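PDB 5JXF: Asp/Glu-specific dipeptidyl-peptidase from Flavobacterium psychrophilum, which removes dipeptides from the N-terminus of oligopeptides, with strict specificity for an acidic residue at the P1 position of the substrate. Local coordinates for residues Ser44-Met49 against Asp64-Val69; His265-Ser270 against Pro665-Gln670; Gly39-Ile42 against Gly48-Glu51. All coordinates share one frame; numbering follows the deposited sequence.

Overall arrangement
The three contacts lie on the same side of the chain's centre. Contacts 1 and 3 are neighbours, with centres about 9 Å apart, and share Gly-48 and Met-49, where the N-terminal loop turns into helix 49-57. They are tied together by a probable hydrogen bond from Glu-51 N to Leu-46 O, 2.9 Å, and by packing of Leu-46 on Trp-41. Contact 2 stands apart, its centre about 17 Å from that of contact 1 and about 19 Å from that of contact 3. The side chain of Pro-665 is about 10 Å from that of Ser-662, the probable nucleophile, and about 11 Å from the bound aspartic acid; contacts 1 and 3 lie away from the annotated sites.

Contact 1 of 3, residues Ser44-Met49 against Asp64-Val69; sequences SLLSGM and DDIYSV
One face of the Tyr-67 ring receives Ser-44 CB, which sits 3.4 Å above the ring plane and is shifted toward the rim. At the far end of the ring Tyr-67 OH is hydrogen-bonded to Ile-144 N of strand 138-146. The pairing belongs to the protease part of this S46 peptidase, a chymotrypsin-like double beta-barrel, where the loop ahead of helix 49-57 folds back on the end of the short helix 63-66.

The serine contact is a CH-pi interaction: Ser-44 CB is 3.8 Å from the centroid of the Tyr-67 ring and 24° off its normal. The side of the ring bearing CD2 and CE2 does most of the touching, and Tyr-67 CE2 lies 3.5 Å from Ser-44 CB. A chi1 of 178° swings the Tyr-67 ring away from its own backbone N and presents a face to Ser-44 CB. An alanine here is likely to leave Ser-44 CB without the aromatic surface beneath it and the amide of Ile-144 without its hydroxyl partner.

The second half of the contact is purely apolar. Leu-46 and Ile-66 cross at about a right angle, and Ile-66 reaches on to Met-281 and Met-283. Ile-66 and Tyr-67 thus connect the N-terminal loop with the two large beta-sheets, through strands 279-284 and 138-146. A single leucine methyl, Leu-46 CD1, meets both branches of the isoleucine, lying 3.7 Å from Ile-66 CD1 and 3.8 Å from Ile-66 CG2.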
loop_
_atom_site.group_PDB
_atom_site.type_symbol
_atom_site.label_atom_id
_atom_site.label_comp_id
_atom_site.label_asym_id
_atom_site.label_seq_id
_atom_site.Cartn_x
_atom_site.Cartn_y
_atom_site.Cartn_z
ATOM N N SER A 44 -6.434 38.776 -11.386
ATOM C CA SER A 44 -6.229 40.107 -11.952
ATOM C C SER A 44 -4.814 40.624 -11.673
ATOM O O SER A 44 -4.448 41.715 -12.105
ATOM C CB SER A 44 -7.274 41.089 -11.397
ATOM O OG SER A 44 -7.247 41.104 -9.977
ATOM N N LEU A 45 -4.006 39.844 -10.961
ATOM C CA LEU A 45 -2.671 40.316 -10.601
ATOM C C LEU A 45 -1.561 39.474 -11.190
ATOM O O LEU A 45 -0.475 39.416 -10.635
ATOM C CB LEU A 45 -2.506 40.349 -9.085
ATOM C CG LEU A 45 -3.421 41.329 -8.354
ATOM C CD1 LEU A 45 -2.973 41.418 -6.903
ATOM C CD2 LEU A 45 -3.406 42.709 -9.033
ATOM N N LEU A 46 -1.826 38.833 -12.316
ATOM C CA LEU A 46 -0.891 37.846 -12.829
ATOM C C LEU A 46 0.292 38.488 -13.546
ATOM O O LEU A 46 1.349 37.880 -13.674
ATOM C CB LEU A 46 -1.618 36.882 -13.762
ATOM C CG LEU A 46 -2.692 36.055 -13.058
ATOM C CD1 LEU A 46 -3.476 35.248 -14.053
ATOM C CD2 LEU A 46 -2.062 35.131 -12.016
ATOM N N SER A 47 0.112 39.715 -14.018
ATOM C CA SER A 47 1.167 40.390 -14.767
ATOM C C SER A 47 2.391 40.595 -13.872
ATOM O O SER A 47 2.259 40.816 -12.664
ATOM C CB SER A 47 0.667 41.728 -15.308
ATOM O OG SER A 47 0.156 42.511 -14.248
ATOM N N GLY A 48 3.578 40.518 -14.465
ATOM C CA GLY A 48 4.808 40.585 -13.701
ATOM C C GLY A 48 5.310 39.192 -13.339
ATOM O O GLY A 48 5.495 38.338 -14.208
ATOM N N MET A 49 5.507 38.962 -12.046
ATOM C CA MET A 49 6.149 37.753 -11.550
ATOM C C MET A 49 5.464 36.480 -12.045
ATOM O O MET A 49 6.100 35.613 -12.648
ATOM C CB MET A 49 6.178 37.771 -10.020
ATOM C CG MET A 49 6.566 36.434 -9.405
ATOM S SD MET A 49 6.104 36.306 -7.670
ATOM C CE MET A 49 4.421 36.933 -7.708
ATOM N N ASP A 64 -3.956 38.766 -19.955
ATOM C CA ASP A 64 -5.216 39.347 -20.424
ATOM C C ASP A 64 -6.187 38.309 -20.986
ATOM O O ASP A 64 -7.389 38.568 -21.044
ATOM C CB ASP A 64 -4.961 40.428 -21.478
ATOM C CG ASP A 64 -4.908 41.827 -20.881
ATOM O OD1 ASP A 64 -5.972 42.351 -20.474
ATOM O OD2 ASP A 64 -3.798 42.400 -20.815
ATOM N N ASP A 65 -5.672 37.151 -21.405
ATOM C CA ASP A 65 -6.518 36.034 -21.819
ATOM C C ASP A 65 -7.192 35.360 -20.628
ATOM O O ASP A 65 -8.241 34.729 -20.767
ATOM C CB ASP A 65 -5.708 34.970 -22.580
ATOM C CG ASP A 65 -5.181 35.464 -23.916
ATOM O OD1 ASP A 65 -6.002 35.756 -24.804
ATOM O OD2 ASP A 65 -3.944 35.511 -24.097
ATOM N N ILE A 66 -6.564 35.459 -19.465
ATOM C CA ILE A 66 -7.048 34.786 -18.262
ATOM C C ILE A 66 -8.051 35.660 -17.535
ATOM O O ILE A 66 -9.093 35.177 -17.088
ATOM C CB ILE A 66 -5.889 34.437 -17.292
ATOM C CG1 ILE A 66 -4.850 33.544 -17.995
ATOM C CG2 ILE A 66 -6.435 33.798 -16.015
ATOM C CD1 ILE A 66 -3.581 33.300 -17.200
ATOM N N TYR A 67 -7.724 36.947 -17.416
ATOM C CA TYR A 67 -8.613 37.918 -16.778
ATOM C C TYR A 67 -8.620 39.264 -17.526
ATOM O O TYR A 67 -7.570 39.828 -17.820
ATOM C CB TYR A 67 -8.213 38.153 -15.313
ATOM C CG TYR A 67 -9.078 39.185 -14.602
ATOM C CD1 TYR A 67 -10.218 38.802 -13.915
ATOM C CD2 TYR A 67 -8.755 40.537 -14.634
ATOM C CE1 TYR A 67 -11.014 39.731 -13.268
ATOM C CE2 TYR A 67 -9.552 41.487 -13.998
ATOM C CZ TYR A 67 -10.678 41.075 -13.313
ATOM O OH TYR A 67 -11.469 41.998 -12.672
ATOM N N SER A 68 -9.813 39.777 -17.799
ATOM C CA SER A 68 -9.970 41.075 -18.458
ATOM C C SER A 68 -11.342 41.668 -18.167
ATOM O O SER A 68 -12.300 40.926 -17.972
ATOM C CB SER A 68 -9.777 40.929 -19.968
ATOM O OG SER A 68 -9.993 42.173 -20.625
ATOM N N VAL A 69 -11.439 42.997 -18.135
ATOM C CA VAL A 69 -12.741 43.655 -18.033
ATOM C C VAL A 69 -13.105 44.314 -19.356
ATOM O O VAL A 69 -14.203 44.844 -19.521
ATOM C CB VAL A 69 -12.777 44.707 -16.911
ATOM C CG1 VAL A 69 -12.444 44.051 -15.566
ATOM C CG2 VAL A 69 -11.826 45.859 -17.222
#

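Contact 2 of 3, residues His265-Ser270 against Pro665-Gln670; sequences HFLPVS and PAVDAQ
Leu-267 drives one methyl, CD1, against Pro-665 and Val-667, joining the segment 265-270 to strand 665-667 in the second sheet of a chymotrypsin-like double beta-barrel. The close part of the contact is the leucine on the proline: Leu-267 CD1 lies 3.8 Å from Pro-665 CB, and the two side chains cross at about a right angle. Leu-267 holds its CG anti to the carbonyl carbon (chi1 -54°), which places Leu-267 CD1 against Pro-665 CB. All three touching residues are buried, and Glu-88 packs on both Leu-267 and Pro-665, so strand 85-89 of the first sheet also borders the cluster.

Farther along, the fit slackens. Val-667 CG1 is 4.4 Å from Leu-267 CD1, and beyond it the chain turns away to reach solvent at the exposed Gln-670. Backbone hydrogen bonds tie segment 265-270 into its surroundings: Leu-267 pairs with Val-89, whereas Pro-268 and Ser-270 both pair with Leu-673. It therefore links strand 85-89 of one sheet with strand 673-680 of the other. Ser-662, by similarity the charge-relay serine, lies just before strand 665-667, its side chain about 10 Å from that of Pro-665.

The turn between strands 665-667 and 673-680 is steadied by the buried carboxylate of Asp-668. Asp-668 OD1 accepts a hydrogen bond from Asn-672 N and a weak one, bent to 128°, from Gln-670 N at 2.9 Å.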
loop_
_atom_site.group_PDB
_atom_site.type_symbol
_atom_site.label_atom_id
_atom_site.label_comp_id
_atom_site.label_asym_id
_atom_site.label_seq_id
_atom_site.Cartn_x
_atom_site.Cartn_y
_atom_site.Cartn_z
ATOM N N HIS A 265 -17.658 32.949 -22.640
ATOM C CA HIS A 265 -16.521 32.141 -23.059
ATOM C C HIS A 265 -16.732 30.711 -22.573
ATOM O O HIS A 265 -17.320 30.481 -21.516
ATOM C CB HIS A 265 -15.198 32.697 -22.499
ATOM C CG HIS A 265 -13.978 31.957 -22.968
ATOM N ND1 HIS A 265 -13.482 32.074 -24.247
ATOM C CD2 HIS A 265 -13.151 31.097 -22.324
ATOM C CE1 HIS A 265 -12.408 31.311 -24.376
ATOM N NE2 HIS A 265 -12.183 30.714 -23.222
ATOM N N PHE A 266 -16.266 29.746 -23.346
ATOM C CA PHE A 266 -16.351 28.373 -22.907
ATOM C C PHE A 266 -15.060 27.705 -23.313
ATOM O O PHE A 266 -14.394 28.180 -24.222
ATOM C CB PHE A 266 -17.574 27.662 -23.495
ATOM C CG PHE A 266 -17.494 27.413 -24.970
ATOM C CD1 PHE A 266 -17.843 28.405 -25.880
ATOM C CD2 PHE A 266 -17.084 26.173 -25.450
ATOM C CE1 PHE A 266 -17.780 28.166 -27.236
ATOM C CE2 PHE A 266 -17.019 25.928 -26.802
ATOM C CZ PHE A 266 -17.364 26.919 -27.702
ATOM N N LEU A 267 -14.690 26.636 -22.610
ATOM C CA LEU A 267 -13.392 26.020 -22.812
ATOM C C LEU A 267 -13.503 24.970 -23.880
ATOM O O LEU A 267 -14.341 24.065 -23.782
ATOM C CB LEU A 267 -12.863 25.398 -21.506
ATOM C CG LEU A 267 -12.795 26.334 -20.298
ATOM C CD1 LEU A 267 -12.457 25.558 -19.031
ATOM C CD2 LEU A 267 -11.775 27.404 -20.534
ATOM N N PRO A 268 -12.682 25.092 -24.929
ATOM C CA PRO A 268 -12.590 23.951 -25.841
ATOM C C PRO A 268 -11.912 22.802 -25.072
ATOM O O PRO A 268 -11.163 23.087 -24.133
ATOM C CB PRO A 268 -11.707 24.464 -26.978
ATOM C CG PRO A 268 -11.589 25.953 -26.774
ATOM C CD PRO A 268 -11.758 26.169 -25.299
ATOM N N VAL A 269 -12.203 21.560 -25.455
ATOM C CA VAL A 269 -11.679 20.378 -24.798
ATOM C C VAL A 269 -10.667 19.688 -25.700
ATOM O O VAL A 269 -10.990 19.305 -26.820
ATOM C CB VAL A 269 -12.801 19.373 -24.446
ATOM C CG1 VAL A 269 -12.204 18.140 -23.810
ATOM C CG2 VAL A 269 -13.831 20.018 -23.523
ATOM N N SER A 270 -9.444 19.539 -25.207
ATOM C CA SER A 270 -8.377 18.890 -25.964
ATOM C C SER A 270 -8.524 17.361 -26.075
ATOM O O SER A 270 -8.982 16.717 -25.138
ATOM C CB SER A 270 -7.029 19.212 -25.328
ATOM O OG SER A 270 -6.005 18.454 -25.944
ATOM N N PRO A 665 -11.052 23.472 -13.594
ATOM C CA PRO A 665 -10.503 23.067 -14.883
ATOM C C PRO A 665 -8.992 23.078 -14.852
ATOM O O PRO A 665 -8.415 23.997 -14.301
ATOM C CB PRO A 665 -11.032 24.142 -15.846
ATOM C CG PRO A 665 -11.177 25.380 -14.977
ATOM C CD PRO A 665 -11.620 24.841 -13.630
ATOM N N ALA A 666 -8.351 22.077 -15.441
ATOM C CA ALA A 666 -6.944 22.227 -15.745
ATOM C C ALA A 666 -6.824 22.503 -17.237
ATOM O O ALA A 666 -7.343 21.748 -18.066
ATOM C CB ALA A 666 -6.126 20.967 -15.327
ATOM N N VAL A 667 -6.164 23.608 -17.570
ATOM C CA VAL A 667 -5.977 23.979 -18.954
ATOM C C VAL A 667 -4.517 23.957 -19.345
ATOM O O VAL A 667 -3.627 24.171 -18.523
ATOM C CB VAL A 667 -6.555 25.397 -19.257
ATOM C CG1 VAL A 667 -8.045 25.400 -18.972
ATOM C CG2 VAL A 667 -5.818 26.464 -18.455
ATOM N N ASP A 668 -4.286 23.711 -20.627
ATOM C CA ASP A 668 -2.936 23.608 -21.176
ATOM C C ASP A 668 -2.396 24.999 -21.526
ATOM O O ASP A 668 -2.998 26.037 -21.163
ATOM C CB ASP A 668 -2.945 22.688 -22.419
ATOM C CG ASP A 668 -3.781 23.276 -23.609
ATOM O OD1 ASP A 668 -4.175 24.455 -23.563
ATOM O OD2 ASP A 668 -4.054 22.557 -24.593
ATOM N N ALA A 669 -1.295 25.014 -22.274
ATOM C CA ALA A 669 -0.616 26.255 -22.637
ATOM C C ALA A 669 -1.476 27.202 -23.474
ATOM O O ALA A 669 -1.296 28.424 -23.397
ATOM C CB ALA A 669 0.678 25.944 -23.383
ATOM N N GLN A 670 -2.386 26.651 -24.276
ATOM C CA GLN A 670 -3.239 27.475 -25.138
ATOM C C GLN A 670 -4.601 27.762 -24.522
ATOM O O GLN A 670 -5.434 28.413 -25.145
ATOM C CB GLN A 670 -3.446 26.812 -26.506
ATOM C CG GLN A 670 -2.192 26.688 -27.357
ATOM C CD GLN A 670 -1.400 25.418 -27.054
ATOM O OE1 GLN A 670 -1.797 24.604 -26.207
ATOM N NE2 GLN A 670 -0.278 25.239 -27.751
#

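Contact 3 of 3, residues Gly39-Ile42 against Gly48-Glu51; sequences GMWI and GMNE
Asn-50 ND2 is hydrogen-bonded to Tyr-589 OH of strand 586-591 and packs over the Trp-41 face, 3.2 Å above the centre of the ring system. Within the indole the nitrogen comes nearest to the bond fusing the two rings, 3.3 Å from both Trp-41 CD2 and Trp-41 CE2. The amide is tilted rather than stacked, its plane 58° from that of the indole. Asn-50 OD1 lies farther back, 3.7 Å from Trp-41 CE3. The bond and the packing together probably limit the rotation of this buried amide.

Met-49, the first residue of helix 49-57, comes to the benzene end of the indole. A bend about its last torsion (chi3 46°) brings the methyl back toward the ring, with Met-49 CE 3.9 Å from Trp-41 CZ3. The sulfur approaches obliquely, Met-49 SD being 5.3 Å from the centroid of the Trp-41 six-membered ring.

Trp-41 is itself fixed through its backbone, which is hydrogen-bonded to Val-587. Gly-39 leaves space for the indole, since a beta-carbon there would run into Trp-41 NE1. A Met-aromatic contact beside an amide seated on the indole face thus joins the first turn of helix 49-57 to the extended N-terminal segment, which runs along strand 586-591, in the second sheet of the double beta-barrel of this S46 peptidase.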
loop_
_atom_site.group_PDB
_atom_site.type_symbol
_atom_site.label_atom_id
_atom_site.label_comp_id
_atom_site.label_asym_id
_atom_site.label_seq_id
_atom_site.Cartn_x
_atom_site.Cartn_y
_atom_site.Cartn_z
ATOM N N GLY A 39 1.363 28.260 -4.435
ATOM C CA GLY A 39 0.696 29.548 -4.563
ATOM C C GLY A 39 -0.679 29.550 -5.208
ATOM O O GLY A 39 -0.954 28.741 -6.091
ATOM N N MET A 40 -1.545 30.464 -4.759
ATOM C CA MET A 40 -2.886 30.609 -5.309
ATOM C C MET A 40 -3.145 32.096 -5.557
ATOM O O MET A 40 -3.387 32.857 -4.623
ATOM C CB MET A 40 -3.948 30.026 -4.367
ATOM C CG MET A 40 -3.654 28.615 -3.852
ATOM S SD MET A 40 -4.682 28.095 -2.455
ATOM C CE MET A 40 -4.395 26.307 -2.471
ATOM N N TRP A 41 -3.114 32.492 -6.824
ATOM C CA TRP A 41 -2.994 33.903 -7.189
ATOM C C TRP A 41 -4.307 34.545 -7.624
ATOM O O TRP A 41 -5.125 33.933 -8.299
ATOM C CB TRP A 41 -1.942 34.046 -8.300
ATOM C CG TRP A 41 -0.673 33.345 -7.916
ATOM C CD1 TRP A 41 -0.283 32.088 -8.290
ATOM C CD2 TRP A 41 0.344 33.837 -7.043
ATOM N NE1 TRP A 41 0.926 31.777 -7.717
ATOM C CE2 TRP A 41 1.332 32.834 -6.945
ATOM C CE3 TRP A 41 0.523 35.034 -6.338
ATOM C CZ2 TRP A 41 2.481 32.992 -6.168
ATOM C CZ3 TRP A 41 1.661 35.192 -5.576
ATOM C CH2 TRP A 41 2.627 34.179 -5.494
ATOM N N ILE A 42 -4.494 35.790 -7.215
ATOM C CA ILE A 42 -5.630 36.579 -7.655
ATOM C C ILE A 42 -5.474 36.850 -9.133
ATOM O O ILE A 42 -4.478 37.431 -9.549
ATOM C CB ILE A 42 -5.728 37.896 -6.868
ATOM C CG1 ILE A 42 -5.793 37.582 -5.378
ATOM C CG2 ILE A 42 -6.950 38.680 -7.312
ATOM C CD1 ILE A 42 -5.752 38.789 -4.497
ATOM N N GLY A 48 3.578 40.518 -14.465
ATOM C CA GLY A 48 4.808 40.585 -13.701
ATOM C C GLY A 48 5.310 39.192 -13.339
ATOM O O GLY A 48 5.495 38.338 -14.208
ATOM N N MET A 49 5.507 38.962 -12.046
ATOM C CA MET A 49 6.149 37.753 -11.550
ATOM C C MET A 49 5.464 36.480 -12.045
ATOM O O MET A 49 6.100 35.613 -12.648
ATOM C CB MET A 49 6.178 37.771 -10.020
ATOM C CG MET A 49 6.566 36.434 -9.405
ATOM S SD MET A 49 6.104 36.306 -7.670
ATOM C CE MET A 49 4.421 36.933 -7.708
ATOM N N ASN A 50 4.162 36.386 -11.804
ATOM C CA ASN A 50 3.376 35.219 -12.186
ATOM C C ASN A 50 3.453 34.853 -13.665
ATOM O O ASN A 50 3.745 33.700 -14.026
ATOM C CB ASN A 50 1.923 35.444 -11.789
ATOM C CG ASN A 50 1.735 35.424 -10.300
ATOM O OD1 ASN A 50 1.082 36.291 -9.736
ATOM N ND2 ASN A 50 2.315 34.430 -9.651
ATOM N N GLU A 51 3.200 35.839 -14.515
ATOM C CA GLU A 51 3.193 35.624 -15.964
ATOM C C GLU A 51 4.552 35.156 -16.494
ATOM O O GLU A 51 4.616 34.247 -17.321
ATOM C CB GLU A 51 2.760 36.906 -16.687
ATOM C CG GLU A 51 2.474 36.713 -18.164
ATOM C CD GLU A 51 1.777 37.914 -18.784
ATOM O OE1 GLU A 51 1.562 38.918 -18.065
ATOM O OE2 GLU A 51 1.439 37.840 -19.984
#